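Local atomic coordinates of alpha-glucosidase (Bacteroides thetaiotaomicron, PDB entry 5XFM), a protein that hydrolyses beta-L-arabinopyranosides and alpha-galactosides as a bifunctional, calcium-containing enzyme of glycoside hydrolase family 97. Residues A[146-151]-A[230-235]; A[326-331]-A[357-362]; A[398-403]-A[428-433]. The protein carries 1 engineered substitution. All coordinates share one frame; numbering follows the deposited sequence.

Interaction 1: A[146-151]-A[230-235]; sequences FRFPEQ and NLYTVA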
loop_
_atom_site.group_PDB
_atom_site.type_symbol
_atom_site.label_atom_id
_atom_site.label_comp_id
_atom_site.label_asym_id
_atom_site.label_seq_id
_atom_site.Cartn_x
_atom_site.Cartn_y
_atom_site.Cartn_z
ATOM N N PHE A 146 7.529 -13.246 -14.568
ATOM C CA PHE A 146 8.544 -12.203 -14.565
ATOM C C PHE A 146 9.919 -12.853 -14.381
ATOM O O PHE A 146 10.210 -13.431 -13.326
ATOM C CB PHE A 146 8.264 -11.181 -13.462
ATOM C CG PHE A 146 6.839 -10.705 -13.434
ATOM C CD1 PHE A 146 5.881 -11.381 -12.696
ATOM C CD2 PHE A 146 6.450 -9.598 -14.167
ATOM C CE1 PHE A 146 4.571 -10.952 -12.682
ATOM C CE2 PHE A 146 5.136 -9.166 -14.156
ATOM C CZ PHE A 146 4.199 -9.845 -13.414
ATOM N N ARG A 147 10.741 -12.786 -15.423
ATOM C CA ARG A 147 12.074 -13.371 -15.410
ATOM C C ARG A 147 13.123 -12.265 -15.376
ATOM O O ARG A 147 13.009 -11.280 -16.097
ATOM C CB ARG A 147 12.278 -14.271 -16.627
ATOM C CG ARG A 147 13.556 -15.071 -16.580
ATOM C CD ARG A 147 13.778 -15.910 -17.832
ATOM N NE ARG A 147 12.665 -16.797 -18.172
ATOM C CZ ARG A 147 12.631 -18.091 -17.855
ATOM N NH1 ARG A 147 13.621 -18.619 -17.155
ATOM N NH2 ARG A 147 11.603 -18.855 -18.209
ATOM N N PHE A 148 14.118 -12.403 -14.509
ATOM C CA PHE A 148 15.092 -11.330 -14.299
ATOM C C PHE A 148 16.512 -11.689 -14.720
ATOM O O PHE A 148 16.865 -12.866 -14.773
ATOM C CB PHE A 148 15.086 -10.898 -12.830
ATOM C CG PHE A 148 13.785 -10.305 -12.391
ATOM C CD1 PHE A 148 13.533 -8.953 -12.563
ATOM C CD2 PHE A 148 12.809 -11.098 -11.817
ATOM C CE1 PHE A 148 12.328 -8.402 -12.159
ATOM C CE2 PHE A 148 11.605 -10.554 -11.416
ATOM C CZ PHE A 148 11.366 -9.205 -11.589
ATOM N N PRO A 149 17.327 -10.669 -15.039
ATOM C CA PRO A 149 18.745 -10.937 -15.298
ATOM C C PRO A 149 19.418 -11.600 -14.107
ATOM O O PRO A 149 19.086 -11.321 -12.956
ATOM C CB PRO A 149 19.329 -9.547 -15.552
ATOM C CG PRO A 149 18.178 -8.741 -16.027
ATOM C CD PRO A 149 16.976 -9.261 -15.291
ATOM N N GLU A 150 20.371 -12.466 -14.419
ATOM C CA GLU A 150 21.108 -13.291 -13.464
ATOM C C GLU A 150 21.564 -12.559 -12.197
ATOM O O GLU A 150 21.495 -13.107 -11.099
ATOM C CB GLU A 150 22.291 -13.917 -14.196
ATOM C CG GLU A 150 21.903 -15.249 -14.817
ATOM C CD GLU A 150 23.024 -15.901 -15.593
ATOM O OE1 GLU A 150 24.204 -15.672 -15.254
ATOM O OE2 GLU A 150 22.720 -16.626 -16.568
ATOM N N GLN A 151 22.052 -11.334 -12.354
ATOM C CA GLN A 151 22.678 -10.625 -11.241
ATOM C C GLN A 151 21.651 -9.919 -10.351
ATOM O O GLN A 151 22.014 -9.150 -9.462
ATOM C CB GLN A 151 23.692 -9.599 -11.758
ATOM C CG GLN A 151 23.080 -8.376 -12.427
ATOM C CD GLN A 151 22.636 -8.611 -13.866
ATOM O OE1 GLN A 151 22.468 -9.750 -14.307
ATOM N NE2 GLN A 151 22.432 -7.523 -14.601
ATOM N N ASN A 230 15.491 -17.906 -11.962
ATOM C CA ASN A 230 15.201 -16.485 -12.140
ATOM C C ASN A 230 13.754 -16.117 -12.476
ATOM O O ASN A 230 13.480 -14.977 -12.847
ATOM C CB ASN A 230 16.103 -15.944 -13.245
ATOM C CG ASN A 230 15.971 -16.740 -14.533
ATOM O OD1 ASN A 230 15.152 -17.661 -14.625
ATOM N ND2 ASN A 230 16.765 -16.383 -15.536
ATOM N N LEU A 231 12.829 -17.063 -12.359
ATOM C CA LEU A 231 11.464 -16.806 -12.814
ATOM C C LEU A 231 10.452 -16.798 -11.678
ATOM O O LEU A 231 10.372 -17.743 -10.899
ATOM C CB LEU A 231 11.036 -17.839 -13.863
ATOM C CG LEU A 231 9.564 -17.697 -14.268
ATOM C CD1 LEU A 231 9.356 -16.402 -15.019
ATOM C CD2 LEU A 231 9.062 -18.888 -15.076
ATOM N N TYR A 232 9.665 -15.733 -11.611
ATOM C CA TYR A 232 8.579 -15.634 -10.647
ATOM C C TYR A 232 7.259 -15.688 -11.389
ATOM O O TYR A 232 7.056 -14.938 -12.322
ATOM C CB TYR A 232 8.670 -14.332 -9.847
ATOM C CG TYR A 232 9.924 -14.222 -9.025
ATOM C CD1 TYR A 232 11.094 -13.730 -9.580
ATOM C CD2 TYR A 232 9.941 -14.621 -7.696
ATOM C CE1 TYR A 232 12.245 -13.632 -8.839
ATOM C CE2 TYR A 232 11.085 -14.517 -6.944
ATOM C CZ TYR A 232 12.237 -14.024 -7.519
ATOM O OH TYR A 232 13.394 -13.930 -6.783
ATOM N N THR A 233 6.369 -16.580 -10.976
ATOM C CA THR A 233 5.089 -16.758 -11.649
ATOM C C THR A 233 3.935 -16.218 -10.804
ATOM O O THR A 233 3.942 -16.316 -9.574
ATOM C CB THR A 233 4.854 -18.239 -11.979
ATOM O OG1 THR A 233 5.870 -18.670 -12.887
ATOM C CG2 THR A 233 3.490 -18.458 -12.624
ATOM N N VAL A 234 2.962 -15.613 -11.471
ATOM C CA VAL A 234 1.752 -15.160 -10.811
ATOM C C VAL A 234 1.015 -16.360 -10.224
ATOM O O VAL A 234 0.649 -17.289 -10.945
ATOM C CB VAL A 234 0.827 -14.411 -11.780
ATOM C CG1 VAL A 234 -0.525 -14.115 -11.106
ATOM C CG2 VAL A 234 1.497 -13.128 -12.257
ATOM N N ALA A 235 0.831 -16.353 -8.909
ATOM C CA ALA A 235 0.162 -17.452 -8.232
ATOM C C ALA A 235 -1.176 -17.003 -7.662
ATOM O O ALA A 235 -1.301 -15.877 -7.173
ATOM C CB ALA A 235 1.051 -18.014 -7.122
#
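Phe146 and Tyr232 face each other as an antiparallel hydrogen-bonded pair, joined by two backbone bonds. Phe146 N donates to Tyr232 O at 2.9 Å, and Tyr232 N donates back to Phe146 O along an almost straight path. Two residues on, Phe148 N donates to Asn230 O at 3.1 Å, although Phe148 already lies beyond the strand end. The face carrying the aromatic residues is the tightly packed one. Phe148 and Tyr232 meet rim to rim, CE2 of Phe148 lying 3.7 Å from CD1 of Tyr232 with the ring planes 71° apart, and Phe199 stacks on Phe148 while meeting Tyr232 edge-to-face. Phe146, its CG beside the backbone N, sets CE1 3.8 Å from CG2 of Val234. These two strands belong to an antiparallel sheet of the N-terminal GH97 domain, whose family falls in the galactose mutarotase clan; Asn230 and Leu231 both pair with Ser227, forming a classic beta bulge at the start of strand 231-235. On the other face Leu231 is buried, but Arg147 and Asn230 are partly exposed. Here the Arg147 chain runs out extended through chi2 and bends at chi3 (-54°), bringing its guanidinium over Leu231 CB, which lies against one face near the rim. NH1 makes only a weak bond to Asn230 OD1, 3.1 Å long and bent to 127°, the guanidinium and amide planes being steeply inclined. Stronger partners hold the group: NE bonds to Lys52 O and NH2 forms a salt bridge with Glu228. A leucine here would probably leave the Glu228 carboxylate and Lys52 O without their mate. Leu231 CD1 lies 3.5 Å from Phe146 O.

Interaction 2: A[326-331]-A[357-362]; sequences YEYALI and ELFLWY
Tyr328 and Phe359 both carry CG beside the backbone N (chi1 -62° and -85°), which raises their rings on the same face of two neighbouring parallel strands of the TIM-type barrel of the GH97 catalytic domain. The rings form a T-shaped pair: the edge of Phe359 points at the face of Tyr328, CE1 standing 3.5 Å above its centre, with planes at 77°. Glu327 CB covers the opposite face of the tyrosine, and Tyr328 OH bonds to Arg293 O. Leu330 continues this face, its CD1 resting 3.9 Å from Phe359 CB. On the other face Ile331, Leu358 and Leu360 pack against helix 341-353, with Ala329 beside Leu358; Ile331 and Leu360 lie side by side, and Ile331 CD1 also reaches Leu358 CD1 at 3.9 Å. Five backbone bonds zip the strands together in parallel register, from Glu357 N to Glu327 O at one end to Trp361 N to Ile331 O at the other. At the Glu357 end a water molecule bridges the two segments, donating to Glu327 O at 3.1 Å and to Glu357 OE1 at 2.7 Å.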
loop_
_atom_site.group_PDB
_atom_site.type_symbol
_atom_site.label_atom_id
_atom_site.label_comp_id
_atom_site.label_asym_id
_atom_site.label_seq_id
_atom_site.Cartn_x
_atom_site.Cartn_y
_atom_site.Cartn_z
ATOM N N TYR A 326 -7.408 17.573 16.516
ATOM C CA TYR A 326 -7.546 16.442 15.604
ATOM C C TYR A 326 -9.009 16.201 15.259
ATOM O O TYR A 326 -9.900 16.418 16.088
ATOM C CB TYR A 326 -6.920 15.176 16.198
ATOM C CG TYR A 326 -5.420 15.096 16.003
ATOM C CD1 TYR A 326 -4.702 16.189 15.528
ATOM C CD2 TYR A 326 -4.726 13.921 16.266
ATOM C CE1 TYR A 326 -3.336 16.119 15.341
ATOM C CE2 TYR A 326 -3.359 13.842 16.080
ATOM C CZ TYR A 326 -2.671 14.944 15.617
ATOM O OH TYR A 326 -1.313 14.873 15.431
ATOM N N GLU A 327 -9.242 15.763 14.024
ATOM C CA GLU A 327 -10.591 15.549 13.510
ATOM C C GLU A 327 -11.271 14.310 14.067
ATOM O O GLU A 327 -12.496 14.275 14.184
ATOM C CB GLU A 327 -10.583 15.473 11.980
ATOM C CG GLU A 327 -10.244 16.778 11.281
ATOM C CD GLU A 327 -8.787 17.169 11.416
ATOM O OE1 GLU A 327 -7.919 16.274 11.324
ATOM O OE2 GLU A 327 -8.509 18.371 11.612
ATOM N N TYR A 328 -10.494 13.278 14.366
ATOM C CA TYR A 328 -11.085 11.988 14.704
ATOM C C TYR A 328 -10.532 11.363 15.976
ATOM O O TYR A 328 -9.469 11.743 16.473
ATOM C CB TYR A 328 -10.922 11.019 13.527
ATOM C CG TYR A 328 -11.631 11.501 12.274
ATOM C CD1 TYR A 328 -13.019 11.599 12.232
ATOM C CD2 TYR A 328 -10.913 11.899 11.156
ATOM C CE1 TYR A 328 -13.668 12.055 11.103
ATOM C CE2 TYR A 328 -11.555 12.358 10.020
ATOM C CZ TYR A 328 -12.928 12.435 10.000
ATOM O OH TYR A 328 -13.567 12.894 8.875
ATOM N N ALA A 329 -11.316 10.437 16.519
ATOM C CA ALA A 329 -10.863 9.510 17.537
ATOM C C ALA A 329 -11.282 8.097 17.142
ATOM O O ALA A 329 -12.454 7.845 16.850
ATOM C CB ALA A 329 -11.429 9.877 18.907
ATOM N N LEU A 330 -10.321 7.182 17.126
ATOM C CA LEU A 330 -10.578 5.782 16.801
ATOM C C LEU A 330 -10.808 4.956 18.061
ATOM O O LEU A 330 -9.945 4.895 18.933
ATOM C CB LEU A 330 -9.411 5.193 16.004
ATOM C CG LEU A 330 -9.372 3.664 15.882
ATOM C CD1 LEU A 330 -10.617 3.107 15.182
ATOM C CD2 LEU A 330 -8.101 3.214 15.168
ATOM N N ILE A 331 -11.984 4.344 18.164
ATOM C CA ILE A 331 -12.282 3.438 19.268
ATOM C C ILE A 331 -12.118 2.000 18.779
ATOM O O ILE A 331 -12.791 1.583 17.837
ATOM C CB ILE A 331 -13.702 3.668 19.829
ATOM C CG1 ILE A 331 -13.854 5.121 20.300
ATOM C CG2 ILE A 331 -13.998 2.691 20.959
ATOM C CD1 ILE A 331 -15.208 5.434 20.938
ATOM N N GLU A 357 -15.046 13.684 15.821
ATOM C CA GLU A 357 -15.907 12.622 15.317
ATOM C C GLU A 357 -15.216 11.272 15.460
ATOM O O GLU A 357 -14.000 11.213 15.647
ATOM C CB GLU A 357 -16.285 12.915 13.864
ATOM C CG GLU A 357 -17.446 13.898 13.752
ATOM C CD GLU A 357 -17.471 14.629 12.433
ATOM O OE1 GLU A 357 -16.377 14.925 11.910
ATOM O OE2 GLU A 357 -18.575 14.912 11.921
ATOM N N LEU A 358 -15.980 10.186 15.373
ATOM C CA LEU A 358 -15.434 8.869 15.694
ATOM C C LEU A 358 -15.292 7.895 14.524
ATOM O O LEU A 358 -16.057 7.922 13.559
ATOM C CB LEU A 358 -16.288 8.197 16.772
ATOM C CG LEU A 358 -16.510 8.957 18.072
ATOM C CD1 LEU A 358 -17.322 8.100 19.009
ATOM C CD2 LEU A 358 -15.174 9.318 18.699
ATOM N N PHE A 359 -14.275 7.046 14.631
ATOM C CA PHE A 359 -14.165 5.832 13.833
ATOM C C PHE A 359 -14.390 4.667 14.775
ATOM O O PHE A 359 -13.859 4.665 15.890
ATOM C CB PHE A 359 -12.796 5.712 13.169
ATOM C CG PHE A 359 -12.677 6.430 11.863
ATOM C CD1 PHE A 359 -12.811 7.805 11.800
ATOM C CD2 PHE A 359 -12.361 5.736 10.701
ATOM C CE1 PHE A 359 -12.671 8.472 10.605
ATOM C CE2 PHE A 359 -12.215 6.401 9.497
ATOM C CZ PHE A 359 -12.371 7.768 9.448
ATOM N N LEU A 360 -15.178 3.687 14.354
ATOM C CA LEU A 360 -15.393 2.506 15.183
ATOM C C LEU A 360 -14.823 1.238 14.548
ATOM O O LEU A 360 -14.912 1.041 13.325
ATOM C CB LEU A 360 -16.882 2.322 15.480
ATOM C CG LEU A 360 -17.532 3.452 16.280
ATOM C CD1 LEU A 360 -18.973 3.109 16.628
ATOM C CD2 LEU A 360 -16.724 3.735 17.539
ATOM N N TRP A 361 -14.221 0.405 15.402
ATOM C CA TRP A 361 -13.629 -0.881 15.030
ATOM C C TRP A 361 -14.681 -1.969 14.851
ATOM O O TRP A 361 -15.578 -2.130 15.686
ATOM C CB TRP A 361 -12.616 -1.328 16.097
ATOM C CG TRP A 361 -11.767 -2.524 15.720
ATOM C CD1 TRP A 361 -10.501 -2.497 15.197
ATOM C CD2 TRP A 361 -12.101 -3.915 15.874
ATOM N NE1 TRP A 361 -10.036 -3.779 15.001
ATOM C CE2 TRP A 361 -10.997 -4.666 15.408
ATOM C CE3 TRP A 361 -13.223 -4.597 16.349
ATOM C CZ2 TRP A 361 -10.989 -6.059 15.409
ATOM C CZ3 TRP A 361 -13.214 -5.977 16.343
ATOM C CH2 TRP A 361 -12.105 -6.695 15.876
ATOM N N TYR A 362 -14.580 -2.699 13.747
ATOM C CA TYR A 362 -15.388 -3.896 13.530
ATOM C C TYR A 362 -14.520 -5.042 13.048
ATOM O O TYR A 362 -13.541 -4.818 12.339
ATOM C CB TYR A 362 -16.504 -3.626 12.510
ATOM C CG TYR A 362 -17.688 -2.864 13.059
ATOM C CD1 TYR A 362 -17.639 -1.485 13.217
ATOM C CD2 TYR A 362 -18.862 -3.526 13.411
ATOM C CE1 TYR A 362 -18.724 -0.786 13.722
ATOM C CE2 TYR A 362 -19.950 -2.835 13.917
ATOM C CZ TYR A 362 -19.873 -1.467 14.071
ATOM O OH TYR A 362 -20.949 -0.777 14.572
HETATM O O HOH W 1 -14.016 16.215 12.340
#

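Interaction 3: A[398-403]-A[428-433]; sequences KGIKVD and LMVIFH
Lys401 reaches across to His433 with every torsion close to 180°, from chi1 174° onward, and lays CE squarely over the imidazole. Lys401 lies midway along strand 399-403 and His433 directly follows strand 429-432, the two strands being joined through helix 410-425 in a right-handed beta-alpha-beta unit of the TIM-type barrel. This CH-pi contact is nearly perpendicular: CE stands 3.3 Å from the centroid of the His433 ring, 6° off its normal. Lys401 NZ continues past the ring toward Asp332, in a long and weak ion pair. Ile431 CG2 lies at the edge of the ring, in its plane.

On the helix-facing side of the sheet, Ile400 adopts the less common rotamer with CG1 between the backbone N and carbonyl carbon (chi1 55°), and runs side by side with Val430, its CG1 3.8 Å from Val430 CG2. Val430 CG1 in turn covers one face of the Phe432 ring, whose CD1 packs 4.1 Å from Val402 CB. Five backbone bonds hold the parallel register, ending with His433 N to Val402 O at 2.8 Å. The His433 side chain lies about 4 Å from the bound calcium ion and touches Glu452, one of its ligands. A water in the plane of the imidazole donates to Asp403 OD2 at 3.1 Å and is hydrogen-bonded to His433 ND1 at 3.0 Å.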
loop_
_atom_site.group_PDB
_atom_site.type_symbol
_atom_site.label_atom_id
_atom_site.label_comp_id
_atom_site.label_asym_id
_atom_site.label_seq_id
_atom_site.Cartn_x
_atom_site.Cartn_y
_atom_site.Cartn_z
ATOM N N LYS A 398 -18.384 8.663 11.541
ATOM C CA LYS A 398 -17.831 9.058 10.256
ATOM C C LYS A 398 -16.937 8.017 9.591
ATOM O O LYS A 398 -16.566 8.175 8.429
ATOM C CB LYS A 398 -17.045 10.360 10.414
ATOM C CG LYS A 398 -17.902 11.559 10.770
ATOM C CD LYS A 398 -19.057 11.679 9.785
ATOM C CE LYS A 398 -19.463 13.119 9.570
ATOM N NZ LYS A 398 -20.291 13.262 8.339
ATOM N N GLY A 399 -16.571 6.969 10.317
ATOM C CA GLY A 399 -15.698 5.964 9.745
ATOM C C GLY A 399 -15.700 4.634 10.464
ATOM O O GLY A 399 -16.104 4.546 11.625
ATOM N N ILE A 400 -15.274 3.588 9.762
ATOM C CA ILE A 400 -15.104 2.289 10.390
ATOM C C ILE A 400 -13.750 1.666 10.073
ATOM O O ILE A 400 -13.196 1.845 8.980
ATOM C CB ILE A 400 -16.207 1.295 9.984
ATOM C CG1 ILE A 400 -16.295 1.152 8.468
ATOM C CG2 ILE A 400 -17.528 1.727 10.560
ATOM C CD1 ILE A 400 -17.207 0.024 8.032
ATOM N N LYS A 401 -13.223 0.941 11.053
ATOM C CA LYS A 401 -12.003 0.171 10.876
ATOM C C LYS A 401 -12.345 -1.314 10.913
ATOM O O LYS A 401 -12.756 -1.830 11.958
ATOM C CB LYS A 401 -10.979 0.529 11.957
ATOM C CG LYS A 401 -9.718 -0.323 11.946
ATOM C CD LYS A 401 -8.798 0.048 13.088
ATOM C CE LYS A 401 -7.608 -0.884 13.161
ATOM N NZ LYS A 401 -6.693 -0.563 14.286
ATOM N N VAL A 402 -12.185 -1.992 9.774
ATOM C CA VAL A 402 -12.609 -3.390 9.634
ATOM C C VAL A 402 -11.423 -4.350 9.536
ATOM O O VAL A 402 -10.551 -4.192 8.676
ATOM C CB VAL A 402 -13.497 -3.583 8.395
ATOM C CG1 VAL A 402 -14.060 -4.986 8.369
ATOM C CG2 VAL A 402 -14.629 -2.547 8.372
ATOM N N ASP A 403 -11.417 -5.368 10.398
ATOM C CA ASP A 403 -10.216 -6.163 10.637
ATOM C C ASP A 403 -10.388 -7.655 10.332
ATOM O O ASP A 403 -11.505 -8.135 10.147
ATOM C CB ASP A 403 -9.771 -5.989 12.090
ATOM C CG ASP A 403 -8.263 -6.013 12.246
ATOM O OD1 ASP A 403 -7.594 -6.698 11.439
ATOM O OD2 ASP A 403 -7.751 -5.343 13.173
ATOM N N LEU A 428 -19.984 6.425 5.126
ATOM C CA LEU A 428 -18.892 6.000 5.998
ATOM C C LEU A 428 -17.583 5.791 5.251
ATOM O O LEU A 428 -17.551 5.156 4.196
ATOM C CB LEU A 428 -19.268 4.713 6.722
ATOM C CG LEU A 428 -20.408 4.828 7.731
ATOM C CD1 LEU A 428 -20.985 3.461 8.019
ATOM C CD2 LEU A 428 -19.904 5.485 9.000
ATOM N N MET A 429 -16.506 6.343 5.800
ATOM C CA MET A 429 -15.171 6.001 5.335
ATOM C C MET A 429 -14.768 4.637 5.889
ATOM O O MET A 429 -15.251 4.215 6.944
ATOM C CB MET A 429 -14.157 7.071 5.746
ATOM C CG MET A 429 -14.413 8.417 5.142
ATOM S SD MET A 429 -13.268 9.688 5.712
ATOM C CE MET A 429 -14.074 10.146 7.253
ATOM N N VAL A 430 -13.873 3.955 5.179
ATOM C CA VAL A 430 -13.448 2.616 5.575
ATOM C C VAL A 430 -11.932 2.428 5.613
ATOM O O VAL A 430 -11.248 2.669 4.628
ATOM C CB VAL A 430 -14.042 1.552 4.636
ATOM C CG1 VAL A 430 -13.459 0.185 4.945
ATOM C CG2 VAL A 430 -15.548 1.529 4.762
ATOM N N ILE A 431 -11.425 2.014 6.773
ATOM C CA ILE A 431 -10.053 1.530 6.908
ATOM C C ILE A 431 -10.064 0.009 6.981
ATOM O O ILE A 431 -10.902 -0.560 7.681
ATOM C CB ILE A 431 -9.359 2.075 8.174
ATOM C CG1 ILE A 431 -9.237 3.595 8.135
ATOM C CG2 ILE A 431 -7.983 1.448 8.348
ATOM C CD1 ILE A 431 -8.701 4.180 9.421
ATOM N N PHE A 432 -9.161 -0.654 6.261
ATOM C CA PHE A 432 -9.015 -2.100 6.416
ATOM C C PHE A 432 -7.775 -2.461 7.223
ATOM O O PHE A 432 -6.721 -1.847 7.074
ATOM C CB PHE A 432 -8.950 -2.807 5.068
ATOM C CG PHE A 432 -10.230 -2.764 4.306
ATOM C CD1 PHE A 432 -11.424 -3.112 4.915
ATOM C CD2 PHE A 432 -10.245 -2.386 2.976
ATOM C CE1 PHE A 432 -12.604 -3.075 4.212
ATOM C CE2 PHE A 432 -11.428 -2.349 2.270
ATOM C CZ PHE A 432 -12.605 -2.692 2.887
ATOM N N HIS A 433 -7.920 -3.472 8.074
ATOM C CA HIS A 433 -6.802 -4.047 8.813
ATOM C C HIS A 433 -6.855 -5.567 8.714
ATOM O O HIS A 433 -7.888 -6.133 8.348
ATOM C CB HIS A 433 -6.826 -3.606 10.277
ATOM C CG HIS A 433 -6.030 -2.369 10.549
ATOM N ND1 HIS A 433 -4.966 -2.349 11.426
ATOM C CD2 HIS A 433 -6.142 -1.111 10.066
ATOM C CE1 HIS A 433 -4.452 -1.133 11.462
ATOM N NE2 HIS A 433 -5.149 -0.362 10.645
HETATM O O HOH W 2 -4.699 -4.687 13.284
#

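Overall arrangement
The three contacts follow one another along the chain. Interaction 1 ties strand 136-147 to strand 231-235 in the N-terminal antiparallel sheet, on the opposite side of the chain's centre from the other two; its centre is about 43 Å from that of interaction 2 and about 36 Å from that of interaction 3. Interactions 2 and 3 share the parallel sheet of the catalytic barrel, their centres about 9 Å apart, because strands 357-363 and 399-403 are neighbours. They thus join four consecutive strands, 328-331 through 429-432, beside the calcium site: the His433 side chain lies about 4 Å from the ion, that of Trp361 about 8 Å. Interaction 1 lies far from this site.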